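Local coordinates for protein ebony (Drosophila melanogaster, PDB 6DYM) that probably joins beta-alanine to biogenic amines as a nonribosomal peptide synthetase, this piece being its C-terminal atypical condensation domain, at residues 62-67 against 137-142; 11-16 against 70-75. All coordinates share one frame; numbering follows the deposited sequence. Where two conformers were deposited one is given.

Contact 1 of 2, residues 62-67 against 137-142; sequences FVVYDT and IACMHF
V64, in the middle of strand 62-66, lies under C139 of helix 133-153, the two CA atoms 7.8 Å apart, enough for one layer of side chains. C139 and F142 are three residues apart and come round to the same flank of the helix, whose regular turn is kept by the bond from F142 N to A138 O. The CB of V64 is directed at the helix, and both methyls touch F142. CG1 lies 3.8 Å from F142 CD2 and CG2 3.9 Å from that same CD2, so the fork meets the ring obliquely at its CD2 and CE2 atoms. F142 CG is anti to the backbone N (chi1 -175°), which carries the ring out from the helix towards the strand. CG1 also lies 4.2 Å from C139 SG, while CG2 abuts the rim of F62, in its ring plane. A branched, wholly apolar residue suits this buried spot. With an alanine here both methyls are gone, and F142 would probably face a gap and be freer to turn. Such packing belongs to a GNAT-like fold, in which the helix of the beta-alpha-beta crossover between parallel strands 119-127 and 158-163 reaches across strand 71-80 to strand 62-66, and F142 to M4 of strand 4-8.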
loop_
_atom_site.group_PDB
_atom_site.type_symbol
_atom_site.label_atom_id
_atom_site.label_comp_id
_atom_site.label_asym_id
_atom_site.label_seq_id
_atom_site.Cartn_x
_atom_site.Cartn_y
_atom_site.Cartn_z
ATOM N N PHE A 62 -9.129 -3.450 6.417
ATOM C CA PHE A 62 -10.454 -2.890 6.647
ATOM C C PHE A 62 -10.885 -2.061 5.446
ATOM O O PHE A 62 -10.077 -1.711 4.582
ATOM C CB PHE A 62 -10.503 -2.047 7.935
ATOM C CG PHE A 62 -9.543 -0.877 7.958
ATOM C CD1 PHE A 62 -9.887 0.336 7.376
ATOM C CD2 PHE A 62 -8.318 -0.980 8.598
ATOM C CE1 PHE A 62 -9.017 1.410 7.408
ATOM C CE2 PHE A 62 -7.445 0.091 8.638
ATOM C CZ PHE A 62 -7.796 1.291 8.043
ATOM N N VAL A 63 -12.182 -1.773 5.398
ATOM C CA VAL A 63 -12.755 -0.836 4.444
ATOM C C VAL A 63 -13.298 0.359 5.220
ATOM O O VAL A 63 -13.582 0.283 6.419
ATOM C CB VAL A 63 -13.864 -1.480 3.581
ATOM C CG1 VAL A 63 -13.283 -2.521 2.640
ATOM C CG2 VAL A 63 -14.935 -2.109 4.470
ATOM N N VAL A 64 -13.443 1.481 4.523
ATOM C CA VAL A 64 -13.986 2.699 5.115
ATOM C C VAL A 64 -15.326 2.985 4.455
ATOM O O VAL A 64 -15.405 3.120 3.227
ATOM C CB VAL A 64 -13.032 3.892 4.959
ATOM C CG1 VAL A 64 -13.688 5.162 5.495
ATOM C CG2 VAL A 64 -11.734 3.617 5.687
ATOM N N TYR A 65 -16.370 3.082 5.271
ATOM C CA TYR A 65 -17.707 3.421 4.811
ATOM C C TYR A 65 -17.955 4.914 4.982
ATOM O O TYR A 65 -17.577 5.504 5.997
ATOM C CB TYR A 65 -18.765 2.633 5.592
ATOM C CG TYR A 65 -18.998 1.220 5.087
ATOM C CD1 TYR A 65 -19.934 0.961 4.090
ATOM C CD2 TYR A 65 -18.292 0.146 5.617
ATOM C CE1 TYR A 65 -20.151 -0.328 3.627
ATOM C CE2 TYR A 65 -18.502 -1.147 5.161
ATOM C CZ TYR A 65 -19.433 -1.377 4.166
ATOM O OH TYR A 65 -19.648 -2.658 3.709
ATOM N N ASP A 66 -18.578 5.525 3.977
ATOM C CA ASP A 66 -19.263 6.804 4.158
ATOM C C ASP A 66 -20.564 6.476 4.878
ATOM O O ASP A 66 -21.487 5.919 4.283
ATOM C CB ASP A 66 -19.507 7.485 2.813
ATOM C CG ASP A 66 -20.174 8.864 2.943
ATOM O OD1 ASP A 66 -20.776 9.179 3.993
ATOM O OD2 ASP A 66 -20.105 9.636 1.965
ATOM N N THR A 67 -20.632 6.798 6.175
ATOM C CA THR A 67 -21.802 6.426 6.963
ATOM C C THR A 67 -23.064 7.135 6.494
ATOM O O THR A 67 -24.168 6.631 6.730
ATOM C CB THR A 67 -21.568 6.712 8.449
ATOM O OG1 THR A 67 -21.420 8.122 8.650
ATOM C CG2 THR A 67 -20.316 5.995 8.941
ATOM N N ILE A 137 -8.558 13.646 1.073
ATOM C CA ILE A 137 -7.679 13.958 2.195
ATOM C C ILE A 137 -8.299 13.498 3.510
ATOM O O ILE A 137 -7.612 12.940 4.376
ATOM C CB ILE A 137 -7.362 15.464 2.203
ATOM C CG1 ILE A 137 -6.351 15.785 1.101
ATOM C CG2 ILE A 137 -6.849 15.911 3.564
ATOM C CD1 ILE A 137 -4.943 15.313 1.410
ATOM N N ALA A 138 -9.603 13.715 3.684
ATOM C CA ALA A 138 -10.264 13.246 4.899
ATOM C C ALA A 138 -10.168 11.728 5.028
ATOM O O ALA A 138 -9.878 11.207 6.111
ATOM C CB ALA A 138 -11.727 13.693 4.915
ATOM N N CYS A 139 -10.408 11.002 3.933
ATOM C CA CYS A 139 -10.351 9.546 3.995
ATOM C C CYS A 139 -8.934 9.063 4.297
ATOM O O CYS A 139 -8.746 8.146 5.105
ATOM C CB CYS A 139 -10.871 8.945 2.688
ATOM S SG CYS A 139 -11.196 7.162 2.759
ATOM N N MET A 140 -7.923 9.687 3.683
ATOM C CA MET A 140 -6.542 9.292 3.951
ATOM C C MET A 140 -6.181 9.505 5.416
ATOM O O MET A 140 -5.589 8.623 6.052
ATOM C CB MET A 140 -5.585 10.068 3.044
ATOM C CG MET A 140 -5.667 9.676 1.574
ATOM S SD MET A 140 -5.210 7.953 1.281
ATOM C CE MET A 140 -3.422 8.088 1.237
ATOM N N HIS A 141 -6.528 10.674 5.971
ATOM C CA HIS A 141 -6.292 10.918 7.393
ATOM C C HIS A 141 -6.992 9.863 8.247
ATOM O O HIS A 141 -6.434 9.377 9.238
ATOM C CB HIS A 141 -6.777 12.320 7.788
ATOM C CG HIS A 141 -5.787 13.418 7.511
ATOM N ND1 HIS A 141 -4.592 13.537 8.187
ATOM C CD2 HIS A 141 -5.830 14.457 6.643
ATOM C CE1 HIS A 141 -3.935 14.592 7.738
ATOM N NE2 HIS A 141 -4.664 15.167 6.798
ATOM N N PHE A 142 -8.215 9.489 7.865
ATOM C CA PHE A 142 -8.984 8.522 8.644
ATOM C C PHE A 142 -8.341 7.141 8.601
ATOM O O PHE A 142 -8.205 6.473 9.632
ATOM C CB PHE A 142 -10.421 8.473 8.116
ATOM C CG PHE A 142 -11.339 7.591 8.914
ATOM C CD1 PHE A 142 -11.963 8.067 10.057
ATOM C CD2 PHE A 142 -11.597 6.291 8.510
ATOM C CE1 PHE A 142 -12.818 7.256 10.788
ATOM C CE2 PHE A 142 -12.451 5.475 9.235
ATOM C CZ PHE A 142 -13.061 5.956 10.374
#

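Contact 2 of 2, residues 11-16 against 70-75; sequences LEHRQE and DRIIGT
Both ring nitrogens of H13 are held: ND1 takes the backbone N-H of R10, and NE2 is hydrogen-bonded to Y65 OH of strand 62-66. With its rotation fixed in this way, the imidazole offers carbon to I72, whose CD1 methyl lies 3.6 Å from H13 CD2. Isoleucine suits the place because its longer branch, fully extended beyond CB (chi2 179°), reaches that far. The same methyl touches E16, 3.6 Å from OE2 and 4.1 Å from CB, the two side chains crossing at about a right angle. One methyl thus meets the residue just before helix 14-25 and another in its first turn. The hairpin of strands 62-66 and 71-80 has a G1 beta bulge at D70 and R71, both facing D66, and a classic bulge at I73 and G74, both facing V64. The extra residue of the classic bulge lets I72 and T75, three apart, point to the same face of the sheet, where T75 packs on V17, I20 and I21, and I72 on I20. The carboxylate of E16 lies across the methyl, with CB a little further off; glutamate is tolerated because the residue is exposed, and its oxygens can probably still meet water. On the neighbouring strand I72 packs against V63 and Y65.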
loop_
_atom_site.group_PDB
_atom_site.type_symbol
_atom_site.label_atom_id
_atom_site.label_comp_id
_atom_site.label_asym_id
_atom_site.label_seq_id
_atom_site.Cartn_x
_atom_site.Cartn_y
_atom_site.Cartn_z
ATOM N N LEU A 11 -15.515 -11.217 3.211
ATOM C CA LEU A 11 -15.342 -11.920 1.942
ATOM C C LEU A 11 -16.110 -11.237 0.815
ATOM O O LEU A 11 -15.628 -11.165 -0.322
ATOM C CB LEU A 11 -15.785 -13.376 2.088
ATOM C CG LEU A 11 -14.776 -14.350 2.702
ATOM C CD1 LEU A 11 -15.277 -15.783 2.578
ATOM C CD2 LEU A 11 -13.404 -14.210 2.063
ATOM N N GLU A 12 -17.296 -10.712 1.112
ATOM C CA GLU A 12 -18.152 -10.117 0.091
ATOM C C GLU A 12 -17.713 -8.722 -0.335
ATOM O O GLU A 12 -18.362 -8.129 -1.207
ATOM C CB GLU A 12 -19.598 -10.081 0.592
ATOM C CG GLU A 12 -19.896 -8.966 1.582
ATOM C CD GLU A 12 -20.002 -9.480 3.005
ATOM O OE1 GLU A 12 -19.449 -10.570 3.287
ATOM O OE2 GLU A 12 -20.638 -8.800 3.840
ATOM N N HIS A 13 -16.637 -8.185 0.245
ATOM C CA HIS A 13 -16.113 -6.877 -0.130
ATOM C C HIS A 13 -15.208 -6.928 -1.355
ATOM O O HIS A 13 -14.664 -5.887 -1.741
ATOM C CB HIS A 13 -15.324 -6.272 1.034
ATOM C CG HIS A 13 -16.175 -5.778 2.163
ATOM N ND1 HIS A 13 -15.781 -5.868 3.482
ATOM C CD2 HIS A 13 -17.392 -5.185 2.173
ATOM C CE1 HIS A 13 -16.718 -5.349 4.255
ATOM N NE2 HIS A 13 -17.707 -4.931 3.486
ATOM N N ARG A 14 -15.049 -8.103 -1.972
ATOM C CA ARG A 14 -13.974 -8.312 -2.942
ATOM C C ARG A 14 -14.098 -7.377 -4.139
ATOM O O ARG A 14 -13.129 -6.711 -4.523
ATOM C CB ARG A 14 -13.961 -9.773 -3.398
ATOM C CG ARG A 14 -12.710 -10.186 -4.160
ATOM C CD ARG A 14 -12.868 -11.588 -4.733
ATOM N NE ARG A 14 -14.139 -11.712 -5.439
ATOM C CZ ARG A 14 -14.325 -11.376 -6.713
ATOM N NH1 ARG A 14 -13.313 -10.911 -7.436
ATOM N NH2 ARG A 14 -15.523 -11.511 -7.266
ATOM N N GLN A 15 -15.281 -7.322 -4.756
ATOM C CA GLN A 15 -15.422 -6.517 -5.965
ATOM C C GLN A 15 -15.309 -5.030 -5.658
ATOM O O GLN A 15 -14.701 -4.278 -6.427
ATOM C CB GLN A 15 -16.748 -6.814 -6.661
ATOM C CG GLN A 15 -16.809 -6.252 -8.067
ATOM C CD GLN A 15 -15.683 -6.775 -8.941
ATOM O OE1 GLN A 15 -15.459 -7.982 -9.024
ATOM N NE2 GLN A 15 -14.959 -5.865 -9.587
ATOM N N GLU A 16 -15.891 -4.587 -4.542
ATOM C CA GLU A 16 -15.768 -3.186 -4.157
ATOM C C GLU A 16 -14.312 -2.819 -3.894
ATOM O O GLU A 16 -13.847 -1.755 -4.318
ATOM C CB GLU A 16 -16.639 -2.902 -2.930
ATOM C CG GLU A 16 -18.138 -2.962 -3.211
ATOM C CD GLU A 16 -18.974 -3.145 -1.953
ATOM O OE1 GLU A 16 -19.097 -4.295 -1.473
ATOM O OE2 GLU A 16 -19.516 -2.139 -1.448
ATOM N N ASP A 70 -23.626 4.886 3.237
ATOM C CA ASP A 70 -23.444 3.448 3.455
ATOM C C ASP A 70 -22.702 2.775 2.297
ATOM O O ASP A 70 -22.963 1.615 1.972
ATOM C CB ASP A 70 -24.784 2.746 3.707
ATOM C CG ASP A 70 -25.400 3.124 5.044
ATOM O OD1 ASP A 70 -24.738 3.833 5.831
ATOM O OD2 ASP A 70 -26.554 2.715 5.306
ATOM N N ARG A 71 -21.759 3.476 1.670
ATOM C CA ARG A 71 -20.951 2.900 0.604
ATOM C C ARG A 71 -19.467 2.993 0.945
ATOM O O ARG A 71 -19.036 3.880 1.689
ATOM C CB ARG A 71 -21.225 3.590 -0.733
ATOM C CG ARG A 71 -22.656 3.428 -1.215
ATOM C CD ARG A 71 -22.833 3.917 -2.642
ATOM N NE ARG A 71 -24.221 3.794 -3.079
ATOM C CZ ARG A 71 -24.755 4.488 -4.077
ATOM N NH1 ARG A 71 -24.016 5.362 -4.748
ATOM N NH2 ARG A 71 -26.029 4.311 -4.404
ATOM N N ILE A 72 -18.687 2.071 0.384
ATOM C CA ILE A 72 -17.253 2.004 0.648
ATOM C C ILE A 72 -16.543 3.076 -0.169
ATOM O O ILE A 72 -16.725 3.164 -1.389
ATOM C CB ILE A 72 -16.704 0.603 0.323
ATOM C CG1 ILE A 72 -17.292 -0.441 1.279
ATOM C CG2 ILE A 72 -15.182 0.589 0.400
ATOM C CD1 ILE A 72 -16.824 -1.859 1.000
ATOM N N ILE A 73 -15.725 3.891 0.499
ATOM C CA ILE A 73 -14.978 4.959 -0.155
ATOM C C ILE A 73 -13.475 4.790 -0.030
ATOM O O ILE A 73 -12.729 5.585 -0.610
ATOM C CB ILE A 73 -15.392 6.352 0.366
ATOM C CG1 ILE A 73 -15.090 6.479 1.859
ATOM C CG2 ILE A 73 -16.866 6.624 0.089
ATOM C CD1 ILE A 73 -15.123 7.908 2.362
ATOM N N GLY A 74 -13.002 3.794 0.711
ATOM C CA GLY A 74 -11.567 3.595 0.848
ATOM C C GLY A 74 -11.269 2.240 1.447
ATOM O O GLY A 74 -12.151 1.569 1.992
ATOM N N THR A 75 -10.003 1.838 1.343
ATOM C CA THR A 75 -9.621 0.556 1.915
ATOM C C THR A 75 -8.136 0.559 2.255
ATOM O O THR A 75 -7.325 1.194 1.574
ATOM C CB THR A 75 -9.962 -0.614 0.975
ATOM O OG1 THR A 75 -9.793 -1.850 1.681
ATOM C CG2 THR A 75 -9.063 -0.619 -0.265
#

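Contacts 1 and 2 use neighbouring strands of one sheet, and their centres are 11 Å apart. The strands are joined by probable hydrogen bonds from V64 N to G74 O, 2.8 Å, and from I73 N to V64 O, 2.9 Å. The helices they meet cover opposite faces: V64 looks to helix 133-153, whereas I72 and T75 look to helix 14-25, and V63 to H13 just before it. Contact 1 is mostly buried and wholly apolar, V64 and C139 inside and F142 partly exposed. Contact 2 lies nearer the surface and sets one hydrophobic methyl against a histidine, tied down by polar partners, and an exposed glutamate. Through V63, strand 62-66 enters the second contact too.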